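Local coordinates for protein bacillaene synthase decarboxylase PksI (PDB 4Q1K) that decarboxylates a carrier-tethered 3-methylglutaconyl group to a 3-methylcrotonyl moiety during assembly of the antibiotic polyketide bacillaene, at residues Glu113-Ile125 with Arg201-Leu215. The protein carries 1 engineered substitution. Numbering follows the deposited sequence.
Sequences EIPVIAAMQGHGI and RAEVLDYAVELAQEL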
loop_
_atom_site.group_PDB
_atom_site.type_symbol
_atom_site.label_atom_id
_atom_site.label_comp_id
_atom_site.label_asym_id
_atom_site.label_seq_id
_atom_site.Cartn_x
_atom_site.Cartn_y
_atom_site.Cartn_z
ATOM N N GLU B 113 11.016 -1.213 -22.690
ATOM C CA GLU B 113 10.809 0.238 -22.634
ATOM C C GLU B 113 9.333 0.673 -22.726
ATOM O O GLU B 113 9.025 1.780 -22.319
ATOM C CB GLU B 113 11.625 0.960 -23.703
ATOM C CG GLU B 113 11.234 0.534 -25.071
ATOM C CD GLU B 113 12.072 1.264 -26.155
ATOM O OE1 GLU B 113 12.636 2.348 -25.877
ATOM O OE2 GLU B 113 12.123 0.750 -27.275
ATOM N N ILE B 114 8.474 -0.209 -23.225
ATOM C CA ILE B 114 7.032 0.108 -23.334
ATOM C C ILE B 114 6.227 -0.633 -22.240
ATOM O O ILE B 114 6.701 -1.584 -21.619
ATOM C CB ILE B 114 6.525 -0.154 -24.735
ATOM C CG1 ILE B 114 6.813 -1.580 -25.191
ATOM C CG2 ILE B 114 7.098 0.926 -25.651
ATOM C CD1 ILE B 114 6.159 -1.981 -26.517
ATOM N N PRO B 115 4.983 -0.209 -22.003
ATOM C CA PRO B 115 4.166 -0.858 -20.978
ATOM C C PRO B 115 3.904 -2.318 -21.339
ATOM O O PRO B 115 3.665 -2.663 -22.529
ATOM C CB PRO B 115 2.826 -0.082 -21.092
ATOM C CG PRO B 115 3.239 1.298 -21.449
ATOM C CD PRO B 115 4.367 1.087 -22.452
ATOM N N VAL B 116 4.026 -3.171 -20.330
ATOM C CA VAL B 116 3.741 -4.602 -20.540
ATOM C C VAL B 116 2.503 -4.939 -19.627
ATOM O O VAL B 116 2.465 -4.524 -18.449
ATOM C CB VAL B 116 4.910 -5.444 -20.041
ATOM C CG1 VAL B 116 4.629 -6.941 -20.154
ATOM C CG2 VAL B 116 6.192 -5.010 -20.847
ATOM N N ILE B 117 1.550 -5.669 -20.201
ATOM C CA ILE B 117 0.391 -6.196 -19.448
ATOM C C ILE B 117 0.641 -7.695 -19.272
ATOM O O ILE B 117 0.703 -8.437 -20.262
ATOM C CB ILE B 117 -0.889 -5.993 -20.265
ATOM C CG1 ILE B 117 -1.064 -4.477 -20.518
ATOM C CG2 ILE B 117 -2.137 -6.703 -19.596
ATOM C CD1 ILE B 117 -1.971 -4.241 -21.731
ATOM N N ALA B 118 0.756 -8.128 -18.034
ATOM C CA ALA B 118 0.842 -9.585 -17.732
ATOM C C ALA B 118 -0.607 -10.101 -17.595
ATOM O O ALA B 118 -1.312 -9.828 -16.569
ATOM C CB ALA B 118 1.526 -9.796 -16.382
ATOM N N ALA B 119 -1.084 -10.719 -18.667
ATOM C CA ALA B 119 -2.468 -11.272 -18.689
ATOM C C ALA B 119 -2.324 -12.728 -18.136
ATOM O O ALA B 119 -2.105 -13.692 -18.920
ATOM C CB ALA B 119 -2.976 -11.254 -20.144
ATOM N N MET B 120 -2.459 -12.872 -16.839
ATOM C CA MET B 120 -2.185 -14.173 -16.154
ATOM C C MET B 120 -3.507 -14.900 -16.130
ATOM O O MET B 120 -4.236 -14.937 -15.074
ATOM C CB MET B 120 -1.645 -13.895 -14.737
ATOM C CG MET B 120 -0.371 -13.046 -14.759
ATOM S SD MET B 120 0.376 -13.206 -13.062
ATOM C CE MET B 120 1.604 -12.029 -13.157
ATOM N N GLN B 121 -3.865 -15.465 -17.294
ATOM C CA GLN B 121 -5.179 -16.139 -17.453
ATOM C C GLN B 121 -5.157 -17.526 -16.739
ATOM O O GLN B 121 -6.224 -18.114 -16.475
ATOM C CB GLN B 121 -5.548 -16.288 -18.940
ATOM C CG GLN B 121 -5.081 -17.571 -19.649
ATOM C CD GLN B 121 -3.555 -17.834 -19.609
ATOM O OE1 GLN B 121 -2.713 -16.928 -19.415
ATOM N NE2 GLN B 121 -3.210 -19.100 -19.747
ATOM N N GLY B 122 -3.960 -18.037 -16.529
ATOM C CA GLY B 122 -3.743 -19.338 -15.849
ATOM C C GLY B 122 -2.850 -19.231 -14.638
ATOM O O GLY B 122 -2.551 -18.120 -14.145
ATOM N N HIS B 123 -2.452 -20.385 -14.117
ATOM C CA HIS B 123 -1.689 -20.379 -12.859
ATOM C C HIS B 123 -0.328 -19.682 -12.975
ATOM O O HIS B 123 0.318 -19.741 -14.046
ATOM C CB HIS B 123 -1.446 -21.802 -12.401
ATOM C CG HIS B 123 -2.714 -22.598 -12.362
ATOM N ND1 HIS B 123 -2.934 -23.706 -13.179
ATOM C CD2 HIS B 123 -3.856 -22.389 -11.675
ATOM C CE1 HIS B 123 -4.146 -24.184 -12.932
ATOM N NE2 HIS B 123 -4.718 -23.403 -12.021
ATOM N N GLY B 124 0.081 -19.049 -11.878
ATOM C CA GLY B 124 1.315 -18.326 -11.861
ATOM C C GLY B 124 2.029 -18.830 -10.597
ATOM O O GLY B 124 1.587 -18.568 -9.446
ATOM N N ILE B 125 3.122 -19.555 -10.802
ATOM C CA ILE B 125 3.767 -20.303 -9.725
ATOM C C ILE B 125 5.268 -19.872 -9.643
ATOM O O ILE B 125 5.977 -19.890 -10.650
ATOM C CB ILE B 125 3.723 -21.832 -10.020
ATOM C CG1 ILE B 125 2.254 -22.266 -10.187
ATOM C CG2 ILE B 125 4.470 -22.640 -8.923
ATOM C CD1 ILE B 125 2.096 -23.597 -10.865
ATOM N N ARG B 201 -11.120 -16.520 -15.926
ATOM C CA ARG B 201 -10.114 -16.867 -16.927
ATOM C C ARG B 201 -10.543 -16.540 -18.365
ATOM O O ARG B 201 -9.710 -16.015 -19.120
ATOM C CB ARG B 201 -9.661 -18.309 -16.805
ATOM C CG ARG B 201 -8.822 -18.853 -17.967
ATOM C CD ARG B 201 -8.511 -20.353 -17.788
ATOM N NE ARG B 201 -7.783 -20.560 -16.541
ATOM C CZ ARG B 201 -7.890 -21.640 -15.756
ATOM N NH1 ARG B 201 -8.699 -22.638 -16.085
ATOM N NH2 ARG B 201 -7.195 -21.713 -14.635
ATOM N N ALA B 202 -11.776 -16.881 -18.756
ATOM C CA ALA B 202 -12.202 -16.695 -20.196
ATOM C C ALA B 202 -12.231 -15.224 -20.602
ATOM O O ALA B 202 -12.436 -14.935 -21.770
ATOM C CB ALA B 202 -13.636 -17.298 -20.422
ATOM N N GLU B 203 -12.157 -14.283 -19.639
ATOM C CA GLU B 203 -12.270 -12.863 -19.946
ATOM C C GLU B 203 -10.869 -12.160 -19.887
ATOM O O GLU B 203 -10.753 -11.002 -20.268
ATOM C CB GLU B 203 -13.215 -12.211 -18.933
ATOM C CG GLU B 203 -14.645 -12.653 -19.232
ATOM C CD GLU B 203 -15.602 -12.212 -18.128
ATOM O OE1 GLU B 203 -15.430 -11.112 -17.553
ATOM O OE2 GLU B 203 -16.514 -12.994 -17.807
ATOM N N VAL B 204 -9.817 -12.854 -19.391
ATOM C CA VAL B 204 -8.596 -12.124 -18.996
ATOM C C VAL B 204 -7.921 -11.608 -20.276
ATOM O O VAL B 204 -7.519 -10.463 -20.352
ATOM C CB VAL B 204 -7.628 -13.090 -18.222
ATOM C CG1 VAL B 204 -6.177 -12.519 -18.143
ATOM C CG2 VAL B 204 -8.213 -13.383 -16.795
ATOM N N LEU B 205 -7.762 -12.475 -21.272
ATOM C CA LEU B 205 -6.951 -11.999 -22.456
ATOM C C LEU B 205 -7.760 -10.974 -23.225
ATOM O O LEU B 205 -7.214 -9.980 -23.681
ATOM C CB LEU B 205 -6.542 -13.187 -23.344
ATOM C CG LEU B 205 -5.665 -12.812 -24.553
ATOM C CD1 LEU B 205 -4.370 -12.182 -24.056
ATOM C CD2 LEU B 205 -5.376 -14.114 -25.312
ATOM N N ASP B 206 -9.090 -11.136 -23.329
ATOM C CA ASP B 206 -9.876 -10.129 -24.002
ATOM C C ASP B 206 -9.745 -8.751 -23.329
ATOM O O ASP B 206 -9.697 -7.721 -24.036
ATOM C CB ASP B 206 -11.392 -10.479 -24.005
ATOM C CG ASP B 206 -11.730 -11.632 -24.977
ATOM O OD1 ASP B 206 -10.961 -11.878 -25.906
ATOM O OD2 ASP B 206 -12.723 -12.309 -24.707
ATOM N N TYR B 207 -9.783 -8.744 -21.980
ATOM C CA TYR B 207 -9.653 -7.502 -21.257
ATOM C C TYR B 207 -8.234 -6.906 -21.520
ATOM O O TYR B 207 -8.117 -5.705 -21.728
ATOM C CB TYR B 207 -9.835 -7.779 -19.765
ATOM C CG TYR B 207 -9.598 -6.611 -18.886
ATOM C CD1 TYR B 207 -10.644 -5.686 -18.598
ATOM C CD2 TYR B 207 -8.378 -6.401 -18.323
ATOM C CE1 TYR B 207 -10.440 -4.577 -17.728
ATOM C CE2 TYR B 207 -8.160 -5.293 -17.522
ATOM C CZ TYR B 207 -9.187 -4.424 -17.205
ATOM O OH TYR B 207 -8.872 -3.404 -16.364
ATOM N N ALA B 208 -7.201 -7.742 -21.464
ATOM C CA ALA B 208 -5.789 -7.272 -21.779
ATOM C C ALA B 208 -5.739 -6.615 -23.157
ATOM O O ALA B 208 -5.067 -5.571 -23.314
ATOM C CB ALA B 208 -4.809 -8.433 -21.702
ATOM N N VAL B 209 -6.372 -7.231 -24.153
ATOM C CA VAL B 209 -6.352 -6.618 -25.522
ATOM C C VAL B 209 -7.015 -5.257 -25.497
ATOM O O VAL B 209 -6.560 -4.278 -26.115
ATOM C CB VAL B 209 -7.052 -7.549 -26.534
ATOM C CG1 VAL B 209 -7.301 -6.805 -27.854
ATOM C CG2 VAL B 209 -6.238 -8.836 -26.657
ATOM N N GLU B 210 -8.172 -5.164 -24.834
ATOM C CA GLU B 210 -8.850 -3.846 -24.812
ATOM C C GLU B 210 -7.988 -2.804 -24.096
ATOM O O GLU B 210 -7.926 -1.611 -24.492
ATOM C CB GLU B 210 -10.233 -3.948 -24.123
ATOM C CG GLU B 210 -11.186 -4.774 -24.983
ATOM C CD GLU B 210 -12.463 -5.206 -24.271
ATOM O OE1 GLU B 210 -12.482 -5.118 -23.040
ATOM O OE2 GLU B 210 -13.425 -5.641 -24.940
ATOM N N LEU B 211 -7.318 -3.208 -23.009
ATOM C CA LEU B 211 -6.525 -2.225 -22.305
ATOM C C LEU B 211 -5.316 -1.836 -23.245
ATOM O O LEU B 211 -4.888 -0.686 -23.276
ATOM C CB LEU B 211 -6.042 -2.876 -21.022
ATOM C CG LEU B 211 -5.133 -2.147 -20.083
ATOM C CD1 LEU B 211 -5.730 -0.793 -19.683
ATOM C CD2 LEU B 211 -4.932 -3.053 -18.852
ATOM N N ALA B 212 -4.768 -2.810 -23.948
ATOM C CA ALA B 212 -3.626 -2.485 -24.859
ATOM C C ALA B 212 -4.086 -1.551 -25.981
ATOM O O ALA B 212 -3.313 -0.693 -26.420
ATOM C CB ALA B 212 -3.064 -3.758 -25.498
ATOM N N GLN B 213 -5.323 -1.757 -26.471
ATOM C CA GLN B 213 -5.875 -0.825 -27.459
ATOM C C GLN B 213 -5.987 0.560 -26.900
ATOM O O GLN B 213 -5.705 1.522 -27.627
ATOM C CB GLN B 213 -7.271 -1.274 -27.892
ATOM C CG GLN B 213 -7.116 -2.515 -28.778
ATOM C CD GLN B 213 -8.423 -3.197 -29.121
ATOM O OE1 GLN B 213 -9.246 -3.381 -28.275
ATOM N NE2 GLN B 213 -8.590 -3.624 -30.394
ATOM N N GLU B 214 -6.431 0.679 -25.653
ATOM C CA GLU B 214 -6.455 2.019 -24.993
ATOM C C GLU B 214 -5.062 2.636 -24.862
ATOM O O GLU B 214 -4.865 3.804 -25.152
ATOM C CB GLU B 214 -7.251 1.970 -23.679
ATOM C CG GLU B 214 -8.693 1.610 -23.993
ATOM C CD GLU B 214 -9.488 1.268 -22.712
ATOM O OE1 GLU B 214 -8.953 1.506 -21.629
ATOM O OE2 GLU B 214 -10.595 0.707 -22.746
ATOM N N LEU B 215 -4.072 1.845 -24.446
ATOM C CA LEU B 215 -2.748 2.385 -24.325
ATOM C C LEU B 215 -2.240 2.854 -25.694
ATOM O O LEU B 215 -1.517 3.848 -25.768
ATOM C CB LEU B 215 -1.813 1.311 -23.751
ATOM C CG LEU B 215 -1.970 1.076 -22.234
ATOM C CD1 LEU B 215 -1.299 -0.257 -21.858
ATOM C CD2 LEU B 215 -1.408 2.281 -21.421
HETATM O O HOH W 1 -7.927 -24.035 -13.020
#
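A119 meets A208 methyl to methyl, CB to CB 3.7 Å, a small-residue pairing consistent with the close approach of helix 201-215 to strand 116-120. Their axes come within 7.9 Å and run antiparallel, at 165°. I117 straddles the next part of the helix. Its CG2 rests on A208 CB at 3.8 Å, while CD1, reaching further along the helix, meets A212 CB and also touches L211 and L215. V204 sends CG1 against Q121 CA at 3.8 Å, just past the inverse gamma turn centred on M120.

Beyond this apolar seam, R201 bends at chi3 (-59°) and its NE donates to Q121 O, 2.9 Å away and within the guanidinium plane. The N-H...O angle is 153°. NH2 also gives a hydrogen bond to a water, which donates weakly to H123 NE2; S144 is a further partner of R201 NH2. The side-chain amide of Q121 accepts from G76 N through OE1 and donates from NE2 to D78 O and Y80 O, bonds that probably help hold the turn. Strands 71-75 and 137-141 flank strand 116-120, and the whole is a helix packed antiparallel on a central strand of the crotonase fold's alpha/beta core.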